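Local coordinates for transposon Tn7 transposition protein TnsA (Escherichia coli, PDB 1T0F) that cuts the 5' DNA strands at the transposon ends as the endonuclease subunit that forms the Tn7 transposase together with TnsB, at residues A[51-56]-A[72-77]; A[242-247]-A[260-265]. All coordinates share one frame; numbering follows the deposited sequence.

Interaction 1: residues A[51-56]-A[72-77]; sequences YSHKTG and SLEWES
The carboxylate of Glu-74 reaches into the turn 51-56, and both of its oxygens are gripped there. Glu-74 OE1 takes the hydroxyl of Ser-52 (Ser-52 OG to Glu-74 OE1, 2.7 Å), which arrives on the syn side but 26° out of the carboxylate plane. Glu-74 OE2 accepts the amide of Lys-54 through its syn lone pair, with Lys-54 N to Glu-74 OE2 at 3.1 Å, and a weak, bent bond from the amide of His-53. Glu-74 carries CG anti to its own N (chi1 180°) and bends at chi2 (75°), which turns the carboxylate to the two amides. The aliphatic part of Lys-54 slides past Glu-74 in the opposite direction, CG lying 3.6 Å from OE2 of Glu-74, and brings NZ to the end of the helix. There Lys-54 NZ makes a weak hydrogen bond to Glu-76 O (2.9 Å) and a hydrogen bond to the carbonyl of Val-79; a water, held weakly by NZ, donates a hydrogen bond to Glu-74 O. Behind this shell, the amide of Thr-55 fixes Ser-52 OG (Thr-55 N to Ser-52 OG, 3.0 Å): an ST motif in the turn between strands 48-51 and 58-61, docked on the C-terminal end of helix 64-75.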
loop_
_atom_site.group_PDB
_atom_site.type_symbol
_atom_site.label_atom_id
_atom_site.label_comp_id
_atom_site.label_asym_id
_atom_site.label_seq_id
_atom_site.Cartn_x
_atom_site.Cartn_y
_atom_site.Cartn_z
ATOM N N TYR A 51 4.839 -10.798 0.599
ATOM C CA TYR A 51 6.211 -10.806 0.110
ATOM C C TYR A 51 6.329 -9.949 -1.147
ATOM O O TYR A 51 5.416 -9.921 -1.980
ATOM C CB TYR A 51 6.634 -12.244 -0.195
ATOM C CG TYR A 51 8.046 -12.363 -0.707
ATOM C CD1 TYR A 51 9.131 -12.218 0.153
ATOM C CD2 TYR A 51 8.299 -12.605 -2.058
ATOM C CE1 TYR A 51 10.442 -12.314 -0.319
ATOM C CE2 TYR A 51 9.604 -12.700 -2.539
ATOM C CZ TYR A 51 10.668 -12.554 -1.661
ATOM O OH TYR A 51 11.960 -12.653 -2.127
ATOM N N SER A 52 7.454 -9.251 -1.275
ATOM C CA SER A 52 7.716 -8.391 -2.432
ATOM C C SER A 52 8.961 -8.856 -3.173
ATOM O O SER A 52 9.992 -9.092 -2.548
ATOM C CB SER A 52 7.943 -6.948 -1.984
ATOM O OG SER A 52 8.684 -6.221 -2.961
ATOM N N HIS A 53 8.868 -8.982 -4.498
ATOM C CA HIS A 53 10.033 -9.390 -5.282
ATOM C C HIS A 53 10.996 -8.213 -5.383
ATOM O O HIS A 53 12.212 -8.398 -5.471
ATOM C CB HIS A 53 9.636 -9.823 -6.698
ATOM C CG HIS A 53 8.763 -11.036 -6.744
ATOM N ND1 HIS A 53 8.644 -11.819 -7.872
ATOM C CD2 HIS A 53 7.930 -11.574 -5.822
ATOM C CE1 HIS A 53 7.774 -12.786 -7.644
ATOM N NE2 HIS A 53 7.325 -12.659 -6.407
ATOM N N LYS A 54 10.455 -6.997 -5.362
ATOM C CA LYS A 54 11.282 -5.801 -5.463
ATOM C C LYS A 54 12.159 -5.513 -4.252
ATOM O O LYS A 54 13.307 -5.107 -4.403
ATOM C CB LYS A 54 10.414 -4.577 -5.760
ATOM C CG LYS A 54 9.798 -4.612 -7.157
ATOM C CD LYS A 54 8.945 -3.396 -7.428
ATOM C CE LYS A 54 8.443 -3.399 -8.865
ATOM N NZ LYS A 54 9.557 -3.276 -9.855
ATOM N N THR A 55 11.631 -5.737 -3.053
ATOM C CA THR A 55 12.395 -5.448 -1.844
ATOM C C THR A 55 12.945 -6.692 -1.165
ATOM O O THR A 55 13.889 -6.604 -0.383
ATOM C CB THR A 55 11.533 -4.707 -0.806
ATOM O OG1 THR A 55 10.517 -5.595 -0.325
ATOM C CG2 THR A 55 10.873 -3.476 -1.430
ATOM N N GLY A 56 12.350 -7.843 -1.453
ATOM C CA GLY A 56 12.783 -9.074 -0.818
ATOM C C GLY A 56 12.230 -9.189 0.597
ATOM O O GLY A 56 12.547 -10.139 1.312
ATOM N N SER A 72 -0.428 -2.802 -6.905
ATOM C CA SER A 72 -0.297 -1.942 -8.080
ATOM C C SER A 72 1.137 -1.421 -8.210
ATOM O O SER A 72 1.672 -1.330 -9.320
ATOM C CB SER A 72 -1.276 -0.762 -7.994
ATOM O OG SER A 72 -2.617 -1.214 -7.862
ATOM N N LEU A 73 1.760 -1.068 -7.084
ATOM C CA LEU A 73 3.138 -0.569 -7.099
ATOM C C LEU A 73 4.136 -1.663 -7.469
ATOM O O LEU A 73 5.054 -1.433 -8.259
ATOM C CB LEU A 73 3.520 0.001 -5.726
ATOM C CG LEU A 73 2.819 1.283 -5.269
ATOM C CD1 LEU A 73 3.146 1.538 -3.799
ATOM C CD2 LEU A 73 3.265 2.459 -6.140
ATOM N N GLU A 74 3.952 -2.845 -6.887
ATOM C CA GLU A 74 4.827 -3.999 -7.127
ATOM C C GLU A 74 4.753 -4.456 -8.586
ATOM O O GLU A 74 5.670 -5.095 -9.095
ATOM C CB GLU A 74 4.423 -5.139 -6.183
ATOM C CG GLU A 74 5.224 -6.432 -6.293
ATOM C CD GLU A 74 6.620 -6.356 -5.677
ATOM O OE1 GLU A 74 6.851 -5.534 -4.757
ATOM O OE2 GLU A 74 7.487 -7.146 -6.101
ATOM N N TRP A 75 3.658 -4.119 -9.256
ATOM C CA TRP A 75 3.481 -4.480 -10.662
ATOM C C TRP A 75 4.331 -3.596 -11.593
ATOM O O TRP A 75 4.796 -4.057 -12.635
ATOM C CB TRP A 75 2.009 -4.337 -11.048
ATOM C CG TRP A 75 1.735 -4.584 -12.506
ATOM C CD1 TRP A 75 1.546 -5.793 -13.114
ATOM C CD2 TRP A 75 1.652 -3.596 -13.538
ATOM N NE1 TRP A 75 1.346 -5.618 -14.465
ATOM C CE2 TRP A 75 1.408 -4.279 -14.752
ATOM C CE3 TRP A 75 1.763 -2.200 -13.557
ATOM C CZ2 TRP A 75 1.273 -3.612 -15.973
ATOM C CZ3 TRP A 75 1.627 -1.534 -14.774
ATOM C CH2 TRP A 75 1.384 -2.243 -15.965
ATOM N N GLU A 76 4.517 -2.329 -11.223
ATOM C CA GLU A 76 5.287 -1.377 -12.037
ATOM C C GLU A 76 6.765 -1.731 -12.167
ATOM O O GLU A 76 7.473 -1.839 -11.169
ATOM C CB GLU A 76 5.165 0.032 -11.453
ATOM C CG GLU A 76 3.757 0.616 -11.483
ATOM C CD GLU A 76 3.275 0.935 -12.892
ATOM O OE1 GLU A 76 4.119 1.025 -13.812
ATOM O OE2 GLU A 76 2.051 1.116 -13.072
ATOM N N SER A 77 7.247 -1.876 -13.399
ATOM C CA SER A 77 8.649 -2.238 -13.600
ATOM C C SER A 77 9.662 -1.225 -13.058
ATOM O O SER A 77 10.727 -1.612 -12.589
ATOM C CB SER A 77 8.929 -2.488 -15.088
ATOM O OG SER A 77 8.841 -1.293 -15.839
HETATM O O HOH W 1 7.599 -5.365 -11.412
#

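Interaction 2: residues A[242-247]-A[260-265]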
loop_
_atom_site.group_PDB
_atom_site.type_symbol
_atom_site.label_atom_id
_atom_site.label_comp_id
_atom_site.label_asym_id
_atom_site.label_seq_id
_atom_site.Cartn_x
_atom_site.Cartn_y
_atom_site.Cartn_z
ATOM N N GLY A 242 2.270 -13.282 -2.254
ATOM C CA GLY A 242 3.278 -12.495 -2.950
ATOM C C GLY A 242 4.435 -13.216 -3.617
ATOM O O GLY A 242 5.218 -12.584 -4.334
ATOM N N PHE A 243 4.566 -14.520 -3.384
ATOM C CA PHE A 243 5.657 -15.281 -3.985
ATOM C C PHE A 243 5.496 -15.360 -5.498
ATOM O O PHE A 243 6.463 -15.548 -6.231
ATOM C CB PHE A 243 5.734 -16.666 -3.350
ATOM C CG PHE A 243 6.108 -16.620 -1.902
ATOM C CD1 PHE A 243 7.315 -16.050 -1.512
ATOM C CD2 PHE A 243 5.238 -17.086 -0.925
ATOM C CE1 PHE A 243 7.654 -15.938 -0.171
ATOM C CE2 PHE A 243 5.566 -16.979 0.426
ATOM C CZ PHE A 243 6.778 -16.402 0.801
ATOM N N ILE A 244 4.262 -15.194 -5.953
ATOM C CA ILE A 244 3.965 -15.181 -7.370
ATOM C C ILE A 244 3.228 -13.880 -7.647
ATOM O O ILE A 244 2.305 -13.522 -6.916
ATOM C CB ILE A 244 3.041 -16.351 -7.775
ATOM C CG1 ILE A 244 3.743 -17.684 -7.513
ATOM C CG2 ILE A 244 2.654 -16.235 -9.254
ATOM C CD1 ILE A 244 2.853 -18.892 -7.788
ATOM N N LYS A 245 3.658 -13.152 -8.672
ATOM C CA LYS A 245 2.973 -11.927 -9.051
ATOM C C LYS A 245 2.543 -12.113 -10.506
ATOM O O LYS A 245 3.135 -12.910 -11.239
ATOM C CB LYS A 245 3.871 -10.699 -8.880
ATOM C CG LYS A 245 5.224 -10.799 -9.521
ATOM C CD LYS A 245 6.222 -9.850 -8.853
ATOM C CE LYS A 245 6.061 -8.411 -9.299
ATOM N NZ LYS A 245 7.163 -7.546 -8.751
ATOM N N PHE A 246 1.502 -11.403 -10.916
ATOM C CA PHE A 246 1.000 -11.553 -12.277
ATOM C C PHE A 246 0.531 -10.225 -12.850
ATOM O O PHE A 246 0.690 -9.184 -12.221
ATOM C CB PHE A 246 -0.157 -12.552 -12.285
ATOM C CG PHE A 246 -1.361 -12.103 -11.490
ATOM C CD1 PHE A 246 -1.338 -12.106 -10.097
ATOM C CD2 PHE A 246 -2.521 -11.684 -12.140
ATOM C CE1 PHE A 246 -2.461 -11.698 -9.358
ATOM C CE2 PHE A 246 -3.644 -11.278 -11.417
ATOM C CZ PHE A 246 -3.616 -11.284 -10.019
ATOM N N ASN A 247 -0.036 -10.256 -14.052
ATOM C CA ASN A 247 -0.531 -9.026 -14.659
ATOM C C ASN A 247 -1.884 -8.721 -14.022
ATOM O O ASN A 247 -2.930 -9.154 -14.516
ATOM C CB ASN A 247 -0.687 -9.188 -16.177
ATOM C CG ASN A 247 -1.075 -7.890 -16.856
ATOM O OD1 ASN A 247 -1.232 -6.863 -16.199
ATOM N ND2 ASN A 247 -1.233 -7.927 -18.179
ATOM N N LEU A 260 3.040 -14.734 -15.327
ATOM C CA LEU A 260 3.335 -14.950 -13.920
ATOM C C LEU A 260 4.828 -14.918 -13.661
ATOM O O LEU A 260 5.614 -15.493 -14.414
ATOM C CB LEU A 260 2.766 -16.289 -13.439
ATOM C CG LEU A 260 1.301 -16.281 -12.992
ATOM C CD1 LEU A 260 0.394 -15.892 -14.147
ATOM C CD2 LEU A 260 0.935 -17.649 -12.464
ATOM N N CYS A 261 5.213 -14.219 -12.601
ATOM C CA CYS A 261 6.612 -14.123 -12.209
ATOM C C CYS A 261 6.708 -14.883 -10.894
ATOM O O CYS A 261 6.033 -14.536 -9.920
ATOM C CB CYS A 261 7.016 -12.663 -12.005
ATOM S SG CYS A 261 8.745 -12.454 -11.525
ATOM N N ILE A 262 7.529 -15.927 -10.876
ATOM C CA ILE A 262 7.692 -16.752 -9.690
ATOM C C ILE A 262 9.050 -16.543 -9.057
ATOM O O ILE A 262 10.078 -16.626 -9.727
ATOM C CB ILE A 262 7.531 -18.243 -10.028
ATOM C CG1 ILE A 262 6.136 -18.494 -10.604
ATOM C CG2 ILE A 262 7.754 -19.083 -8.781
ATOM C CD1 ILE A 262 5.855 -19.947 -10.917
ATOM N N SER A 263 9.046 -16.274 -7.756
ATOM C CA SER A 263 10.283 -16.041 -7.023
ATOM C C SER A 263 10.911 -17.337 -6.515
ATOM O O SER A 263 10.206 -18.270 -6.124
ATOM C CB SER A 263 10.012 -15.114 -5.842
ATOM O OG SER A 263 9.030 -15.679 -4.992
ATOM N N GLN A 264 12.240 -17.386 -6.540
ATOM C CA GLN A 264 12.999 -18.538 -6.057
ATOM C C GLN A 264 13.347 -18.195 -4.621
ATOM O O GLN A 264 14.237 -17.383 -4.386
ATOM C CB GLN A 264 14.317 -18.702 -6.818
ATOM C CG GLN A 264 14.217 -18.873 -8.315
ATOM C CD GLN A 264 15.595 -18.972 -8.952
ATOM O OE1 GLN A 264 16.386 -19.855 -8.610
ATOM N NE2 GLN A 264 15.890 -18.060 -9.875
ATOM N N VAL A 265 12.662 -18.797 -3.661
ATOM C CA VAL A 265 12.950 -18.478 -2.273
ATOM C C VAL A 265 13.441 -19.662 -1.464
ATOM O O VAL A 265 13.097 -20.812 -1.735
ATOM C CB VAL A 265 11.717 -17.884 -1.560
ATOM C CG1 VAL A 265 11.244 -16.639 -2.291
ATOM C CG2 VAL A 265 10.611 -18.919 -1.483
#
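Phe-243 O and Ser-263 meet at one end of a short two-stranded antiparallel ribbon, in which strand 244-245 pairs with strand 261-262. The backbone evidence is plain: Lys-245 and Cys-261 form a hydrogen-bonded pair, with Lys-245 N to Cys-261 O at 3.0 Å and Cys-261 N to Lys-245 O at 2.8 Å, while Ile-244 and Ile-262 form the adjoining non-hydrogen-bonded pair. Two CA-H...O contacts, from Ile-244 to Cys-261 O and from Leu-260 to Lys-245 O, supplement them.

Apolar contacts gather on the side of Ile-244 and Ile-262. These two lie side by side and point the same way, their CG1 atoms 4.0 Å apart, and the CG2 branch of Ile-244 meets CD2 of Leu-260 at 3.9 Å. The other methyl of Leu-260, CD1, rests against Phe-246 CB. Helix 230-240 covers Ile-244, and helix 198-207 covers Ile-262. On the other face, CG of Lys-245 lies against Cys-261 CB at 3.6 Å, and the amino group continues to a salt bridge with Glu-74. Beyond the ribbon, CG1 of Val-265 touches CD1 of Phe-243, the two side chains crossing at about a right angle.

The remaining polar contact is a double grip on one carbonyl. The amide of Ser-263 approaches Phe-243 O almost head-on (C=O...N angle 172°). With OG between its own N and carbonyl carbon (chi1 58°), the serine also brings its hydroxyl to that oxygen. An alanine here would be likely to keep the amide bond but deprive Phe-243 O of its second donor from segment 260-265. The hydroxyl lies at the edge of the Phe-243 ring, in its plane, and Ser-263 OG donates to Phe-243 O at 2.9 Å, in the carbonyl plane on a lone pair.

How the interactions relate
Interactions 1 and 2 have centres 10 Å apart and follow one another along the chain, yet they touch directly. Lys-245 NZ from the ribbon reaches Glu-74 OE2 at 2.7 Å in a salt bridge, adding a charged partner to an oxygen already held by turn amides. His-53 joins the same junction: its NE2 makes weak hydrogen bonds to Gly-242 O and Phe-243 O, each at 3.0 Å. The turn 51-56 thus bridges helix 64-75 and the ribbon. Segment 72-77 carries Glu-76, probably an active-site residue by comparison with relatives, whose side chain is about 8 Å from that of Lys-245; the metal lies farther off, the Leu-73 side chain being about 12 Å from the bound magnesium ion.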